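Local coordinates for Serine/threonine protein kinase (Mycobacterium tuberculosis, PDB 4ESQ) that probably phosphorylates proteins on serine and threonine as a membrane-spanning receptor kinase, this chain being its extracellular sensor domain, at residues M24-S27 with S28-P31; D49-G52 with A53-S57; V103-S106 with A107-K111. All blocks are in the same frame, centred on the assembly; numbering follows the deposited sequence. Where two conformers were deposited one is given.

In the fold
The three contacts follow one another along the chain, with no nesting or crossing, and each is local, within the PknH-like extracellular domain. Contact 1 closes the loop from helix 17-24 to the edge strand 30-31. Contact 2, residues 49-57, winds through the short helix 51-54, and contact 3 lies in the C-terminal part of helix 96-111. Contacts 2 and 3 touch: NE1 of Trp110 packs 3.6 Å from Ala53 CA, and the Cys50-Cys113 disulfide fastens the residue just before helix 51-54 to the chain just beyond helix 96-111. Contact 1 lies on the opposite side of the chain's centre, about 24 Å from contact 2, centre to centre.

Contact 1 of 3, residues M24-S27 with S28-P31; sequences MGSS and SMQP
From Met24 to Met29 the chain leaves helix 17-24 and doubles round to strand 30-31, with Gly25 taking the positive phi of 80° that ends the helical path. Across this bend the two methionines meet at about a right angle. The sulfur of Met29 rests against the base of the other side chain, SD lying 3.6 Å from Met24 CB, while Met29 CE comes within 4.0 Å of Met24 CG. Met24 bends at chi2 and chi3, which carries its end away from Met29; the side chain also touches Ile176 and Val86 of strand 84-92.

Ser26 fills the inside of the bend. Its hydroxyl stands opposite the backbone N (chi1 -178°), which brings OG under the amide of Ser28; that N-H points almost straight at it, with Ser28 N to Ser26 OG at 3.1 Å and 170° at the hydrogen. The same OG is hydrogen-bonded to the carboxylate of Glu77, so this buttress joins the loop to the chain beyond strand 69-76. Ser26 CB also packs 3.7 Å from Met29 CG, beside the methionine pair. A water bridges Ser27 and Ser28, accepting from Ser27 N at 3.0 Å and hydrogen-bonded to Ser28 OG at 2.7 Å. OD1 of Asn21 in helix 17-24 accepts the N-H of Met29.

Seen as a whole, the bond from Ser28 N to Ser26 OG makes an ST turn, placed directly after a helix-ending glycine, and it delivers the chain into the outermost strand of the antiparallel sheet.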
loop_
_atom_site.group_PDB
_atom_site.type_symbol
_atom_site.label_atom_id
_atom_site.label_comp_id
_atom_site.label_asym_id
_atom_site.label_seq_id
_atom_site.Cartn_x
_atom_site.Cartn_y
_atom_site.Cartn_z
ATOM N N MET A 24 12.985 6.763 -0.968
ATOM C CA MET A 24 12.606 7.469 0.254
ATOM C C MET A 24 13.596 8.556 0.680
ATOM O O MET A 24 13.286 9.370 1.549
ATOM C CB MET A 24 12.391 6.487 1.417
ATOM C CG MET A 24 11.200 5.534 1.247
ATOM S SD MET A 24 9.661 6.331 0.723
ATOM C CE MET A 24 9.262 7.279 2.185
ATOM N N GLY A 25 14.782 8.572 0.078
ATOM C CA GLY A 25 15.781 9.545 0.476
ATOM C C GLY A 25 16.516 9.132 1.737
ATOM O O GLY A 25 16.877 9.969 2.566
ATOM N N SER A 26 16.743 7.831 1.877
ATOM C CA SER A 26 17.425 7.278 3.042
ATOM C C SER A 26 18.622 6.441 2.611
ATOM O O SER A 26 18.779 6.135 1.433
ATOM C CB SER A 26 16.448 6.407 3.845
ATOM O OG SER A 26 17.048 5.881 5.013
ATOM N N SER A 27 19.464 6.068 3.570
ATOM C CA SER A 27 20.560 5.137 3.327
ATOM C C SER A 27 20.574 4.041 4.386
ATOM O O SER A 27 21.530 3.271 4.467
ATOM C CB SER A 27 21.914 5.866 3.371
ATOM O OG SER A 27 22.092 6.716 2.250
ATOM N N SER A 28 19.530 3.975 5.210
ATOM C CA SER A 28 19.561 3.074 6.359
ATOM C C SER A 28 18.255 2.332 6.651
ATOM O O SER A 28 18.129 1.709 7.701
ATOM C CB SER A 28 20.007 3.842 7.606
ATOM O OG SER A 28 19.156 4.948 7.847
ATOM N N MET A 29 17.294 2.379 5.735
ATOM C CA MET A 29 16.047 1.652 5.969
ATOM C C MET A 29 16.320 0.158 5.877
ATOM O O MET A 29 17.092 -0.287 5.031
ATOM C CB MET A 29 14.958 2.072 4.980
ATOM C CG MET A 29 14.499 3.502 5.142
ATOM S SD MET A 29 13.343 4.047 3.865
ATOM C CE MET A 29 11.845 3.228 4.427
ATOM N N GLN A 30 15.699 -0.607 6.767
ATOM C CA GLN A 30 15.861 -2.054 6.762
ATOM C C GLN A 30 14.504 -2.735 6.757
ATOM O O GLN A 30 13.592 -2.305 7.466
ATOM C CB GLN A 30 16.655 -2.508 7.987
ATOM C CG GLN A 30 18.159 -2.317 7.854
ATOM C CD GLN A 30 18.825 -3.466 7.118
ATOM O OE1 GLN A 30 19.254 -4.443 7.734
ATOM N NE2 GLN A 30 18.913 -3.356 5.797
ATOM N N PRO A 31 14.370 -3.804 5.959
ATOM C CA PRO A 31 13.135 -4.584 5.902
ATOM C C PRO A 31 12.989 -5.492 7.112
ATOM O O PRO A 31 13.994 -5.907 7.698
ATOM C CB PRO A 31 13.319 -5.434 4.640
ATOM C CG PRO A 31 14.801 -5.584 4.500
ATOM C CD PRO A 31 15.390 -4.300 5.015
HETATM O O HOH W 1 19.991 7.001 6.366
#

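Contact 2 of 3, residues D49-G52 with A53-S57; sequences DCQG and ALYTS
Gln51 O gathers two backbone amides, those of Leu54 and Tyr55. Tyr55 N comes in the plane of the carbonyl at 3.1 Å from Gln51 O, whereas Leu54 N, 3.2 Å from the same oxygen, sits well above that plane. One residue earlier, Cys50 O receives weak bonds from Ala53 N and Leu54 N, a mixture of three- and four-residue spacings that marks a short, loosely bonded helix.

Side chains pack around these carbonyls. Leu54 CG, set beside its own backbone N (chi1 -69°), rests 3.6 Å from Cys50 O, and Leu54 CB lies 3.7 Å above the centre of the Tyr55 ring, covering one face. Tyr55 CD2 comes to 3.8 Å from Gln51 O, and the Tyr55 side chain is about 7 Å from a bound terbium(III) ion. Farther out, Gln58 takes the amide nitrogen of Gln51, Arg157 binds Gly52 O, and the disulfide to Cys113 fixes Cys50.

Helix 51-54 is pressed onto the sheet: Leu54 touches Val118 and Val120 of strand 117-122 and Trp129 and Phe131 of strand 125-131, Phe131 also meeting Cys50 and Ala53, while Ser57 reaches Ala89 of strand 84-92.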
loop_
_atom_site.group_PDB
_atom_site.type_symbol
_atom_site.label_atom_id
_atom_site.label_comp_id
_atom_site.label_asym_id
_atom_site.label_seq_id
_atom_site.Cartn_x
_atom_site.Cartn_y
_atom_site.Cartn_z
ATOM N N ASP A 49 -15.210 1.859 5.455
ATOM C CA ASP A 49 -14.713 1.536 4.122
ATOM C C ASP A 49 -13.483 2.353 3.738
ATOM O O ASP A 49 -12.967 2.228 2.631
ATOM C CB ASP A 49 -15.821 1.663 3.079
ATOM C CG ASP A 49 -16.745 0.452 3.073
ATOM O OD1 ASP A 49 -16.256 -0.667 3.348
ATOM O OD2 ASP A 49 -17.953 0.616 2.808
ATOM N N CYS A 50 -13.007 3.184 4.660
ATOM C CA CYS A 50 -11.740 3.874 4.450
ATOM C C CYS A 50 -10.547 3.078 4.989
ATOM O O CYS A 50 -9.417 3.555 4.935
ATOM C CB CYS A 50 -11.771 5.276 5.066
ATOM S SG CYS A 50 -12.983 6.343 4.263
ATOM N N GLN A 51 -10.787 1.867 5.495
ATOM C CA GLN A 51 -9.687 1.039 6.014
ATOM C C GLN A 51 -8.608 0.786 4.942
ATOM O O GLN A 51 -7.405 0.897 5.210
ATOM C CB GLN A 51 -10.202 -0.296 6.581
ATOM C CG GLN A 51 -9.110 -1.148 7.241
ATOM C CD GLN A 51 -9.646 -2.331 8.034
ATOM O OE1 GLN A 51 -10.845 -2.443 8.268
ATOM N NE2 GLN A 51 -8.746 -3.219 8.464
ATOM N N GLY A 52 -9.041 0.437 3.733
ATOM C CA GLY A 52 -8.111 0.184 2.643
ATOM C C GLY A 52 -7.421 1.447 2.168
ATOM O O GLY A 52 -6.315 1.398 1.618
ATOM N N ALA A 53 -8.066 2.591 2.378
ATOM C CA ALA A 53 -7.475 3.858 1.972
ATOM C C ALA A 53 -6.362 4.270 2.930
ATOM O O ALA A 53 -5.550 5.131 2.608
ATOM C CB ALA A 53 -8.536 4.937 1.886
ATOM N N LEU A 54 -6.331 3.658 4.111
ATOM C CA LEU A 54 -5.282 3.934 5.098
ATOM C C LEU A 54 -4.123 2.940 5.063
ATOM O O LEU A 54 -2.962 3.326 5.249
ATOM C CB LEU A 54 -5.863 3.909 6.514
ATOM C CG LEU A 54 -6.813 5.067 6.830
ATOM C CD1 LEU A 54 -7.654 4.781 8.060
ATOM C CD2 LEU A 54 -6.031 6.362 6.978
ATOM N N TYR A 55 -4.444 1.665 4.874
ATOM C CA TYR A 55 -3.473 0.583 5.050
ATOM C C TYR A 55 -3.496 -0.436 3.911
ATOM O O TYR A 55 -4.553 -0.723 3.341
ATOM C CB TYR A 55 -3.766 -0.172 6.349
ATOM C CG TYR A 55 -3.962 0.704 7.568
ATOM C CD1 TYR A 55 -2.953 1.560 7.998
ATOM C CD2 TYR A 55 -5.148 0.667 8.294
ATOM C CE1 TYR A 55 -3.120 2.360 9.121
ATOM C CE2 TYR A 55 -5.327 1.469 9.425
ATOM C CZ TYR A 55 -4.305 2.309 9.829
ATOM O OH TYR A 55 -4.464 3.111 10.936
ATOM N N THR A 56 -2.328 -0.990 3.588
ATOM C CA THR A 56 -2.249 -2.050 2.591
ATOM C C THR A 56 -2.581 -3.389 3.224
ATOM O O THR A 56 -2.584 -3.522 4.451
ATOM C CB THR A 56 -0.830 -2.181 2.005
ATOM O OG1 THR A 56 -0.025 -2.992 2.872
ATOM C CG2 THR A 56 -0.184 -0.828 1.864
ATOM N N SER A 57 -2.866 -4.375 2.376
ATOM C CA SER A 57 -2.948 -5.772 2.804
ATOM C C SER A 57 -3.893 -6.069 3.969
ATOM O O SER A 57 -3.600 -6.928 4.797
ATOM C CB SER A 57 -1.548 -6.281 3.182
ATOM O OG SER A 57 -0.547 -5.807 2.292
#

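Contact 3 of 3, residues V103-S106 with A107-K111; sequences VQTS and ADKWK
Ala107 donates its N-H to Val103 O at 2.8 Å, and its methyl settles between that oxygen and the next one, CB lying 3.5 Å from Gln104 O. Asp108 repeats the step: its amide binds Gln104 O, while CB lies 3.4 Å from Thr105 O and the carboxylate belongs to an exposed side of the helix. Lys109 follows with a bond to Thr105 O that lies in the carbonyl plane. Its extended chain runs side by side with Thr105, pointing the same way, and its CE touches Thr105 CG2 at 4.0 Å; the ammonium group beyond makes a long, weak ion pair with Asp49.

Trp110 meets Ser106 through both backbone and ring. Its N-H is aligned nearly with the carbonyl of Ser106, Trp110 N to Ser106 O being 2.8 Å. With chi1 at -66° and chi2 at 16° the indole lies against the preceding turn, Ser106 C over one face and Trp110 CD1 3.0 Å from Ser106 O. A water joins the two side chains, bound to Ser106 OG at 3.0 Å and accepting from Trp110 NE1 at 3.3 Å. The serine hydroxyl is also hydrogen-bonded to Phe102 O one turn back, which helps set its rotation. Lys111 adds the backbone bond to Ala107 O.

Helix 96-111 turns its buried side to the sheet: Val103 and Ser106 meet Met159 of strand 154-162, and Ser106, Ala107 and Trp110 pack on Ile141 of strand 141-147, where the indole also reaches Val143.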
loop_
_atom_site.group_PDB
_atom_site.type_symbol
_atom_site.label_atom_id
_atom_site.label_comp_id
_atom_site.label_asym_id
_atom_site.label_seq_id
_atom_site.Cartn_x
_atom_site.Cartn_y
_atom_site.Cartn_z
ATOM N N VAL A 103 -8.918 -3.405 -7.980
ATOM C CA VAL A 103 -8.447 -2.028 -8.027
ATOM C C VAL A 103 -9.602 -1.079 -8.331
ATOM O O VAL A 103 -9.670 0.017 -7.781
ATOM C CB VAL A 103 -7.293 -1.835 -9.041
ATOM C CG1 VAL A 103 -6.815 -0.389 -9.047
ATOM C CG2 VAL A 103 -6.142 -2.757 -8.706
ATOM N N GLN A 104 -10.529 -1.504 -9.182
ATOM C CA GLN A 104 -11.692 -0.674 -9.465
ATOM C C GLN A 104 -12.520 -0.487 -8.195
ATOM O O GLN A 104 -12.976 0.620 -7.889
ATOM C CB GLN A 104 -12.543 -1.294 -10.574
ATOM C CG GLN A 104 -13.676 -0.393 -11.005
ATOM C CD GLN A 104 -13.170 0.857 -11.692
ATOM O OE1 GLN A 104 -12.362 0.786 -12.622
ATOM N NE2 GLN A 104 -13.635 2.015 -11.234
ATOM N N THR A 105 -12.706 -1.569 -7.443
ATOM C CA THR A 105 -13.441 -1.473 -6.192
ATOM C C THR A 105 -12.714 -0.524 -5.261
ATOM O O THR A 105 -13.333 0.316 -4.612
ATOM C CB THR A 105 -13.596 -2.838 -5.515
ATOM O OG1 THR A 105 -14.529 -3.635 -6.256
ATOM C CG2 THR A 105 -14.112 -2.670 -4.106
ATOM N N SER A 106 -11.395 -0.670 -5.181
ATOM C CA SER A 106 -10.614 0.209 -4.317
ATOM C C SER A 106 -10.802 1.667 -4.712
ATOM O O SER A 106 -10.972 2.534 -3.858
ATOM C CB SER A 106 -9.136 -0.174 -4.341
ATOM O OG SER A 106 -8.956 -1.469 -3.800
ATOM N N ALA A 107 -10.776 1.941 -6.010
ATOM C CA ALA A 107 -10.989 3.298 -6.481
ATOM C C ALA A 107 -12.345 3.845 -6.005
ATOM O O ALA A 107 -12.433 4.996 -5.568
ATOM C CB ALA A 107 -10.859 3.375 -7.993
ATOM N N ASP A 108 -13.401 3.029 -6.075
ATOM C CA ASP A 108 -14.707 3.466 -5.557
ATOM C C ASP A 108 -14.663 3.817 -4.084
ATOM O O ASP A 108 -15.228 4.826 -3.659
ATOM C CB ASP A 108 -15.804 2.414 -5.742
ATOM C CG ASP A 108 -17.028 2.680 -4.831
ATOM O OD1 ASP A 108 -17.856 3.560 -5.167
ATOM O OD2 ASP A 108 -17.164 2.025 -3.765
ATOM N N LYS A 109 -14.016 2.967 -3.295
ATOM C CA LYS A 109 -13.969 3.198 -1.865
ATOM C C LYS A 109 -13.113 4.416 -1.543
ATOM O O LYS A 109 -13.502 5.242 -0.718
ATOM C CB LYS A 109 -13.467 1.961 -1.118
ATOM C CG LYS A 109 -14.439 0.770 -1.215
ATOM C CD LYS A 109 -13.926 -0.441 -0.452
ATOM C CE LYS A 109 -15.001 -1.517 -0.351
ATOM N NZ LYS A 109 -14.526 -2.717 0.404
ATOM N N TRP A 110 -11.955 4.546 -2.193
ATOM C CA TRP A 110 -11.067 5.652 -1.842
ATOM C C TRP A 110 -11.701 6.998 -2.170
ATOM O O TRP A 110 -11.465 7.992 -1.475
ATOM C CB TRP A 110 -9.710 5.540 -2.536
ATOM C CG TRP A 110 -8.857 4.377 -2.131
ATOM C CD1 TRP A 110 -9.248 3.248 -1.447
ATOM C CD2 TRP A 110 -7.459 4.212 -2.411
ATOM N NE1 TRP A 110 -8.168 2.401 -1.286
ATOM C CE2 TRP A 110 -7.061 2.971 -1.863
ATOM C CE3 TRP A 110 -6.498 5.006 -3.048
ATOM C CZ2 TRP A 110 -5.747 2.500 -1.950
ATOM C CZ3 TRP A 110 -5.194 4.537 -3.133
ATOM C CH2 TRP A 110 -4.833 3.293 -2.595
ATOM N N LYS A 111 -12.494 7.036 -3.236
ATOM C CA LYS A 111 -13.110 8.290 -3.672
ATOM C C LYS A 111 -14.131 8.814 -2.665
ATOM O O LYS A 111 -14.389 10.015 -2.606
ATOM C CB LYS A 111 -13.724 8.140 -5.061
ATOM C CG LYS A 111 -12.655 8.047 -6.144
ATOM C CD LYS A 111 -13.238 7.846 -7.530
ATOM C CE LYS A 111 -12.120 7.580 -8.537
ATOM N NZ LYS A 111 -12.647 7.088 -9.845
HETATM O O HOH W 2 -7.800 -0.830 -1.141
#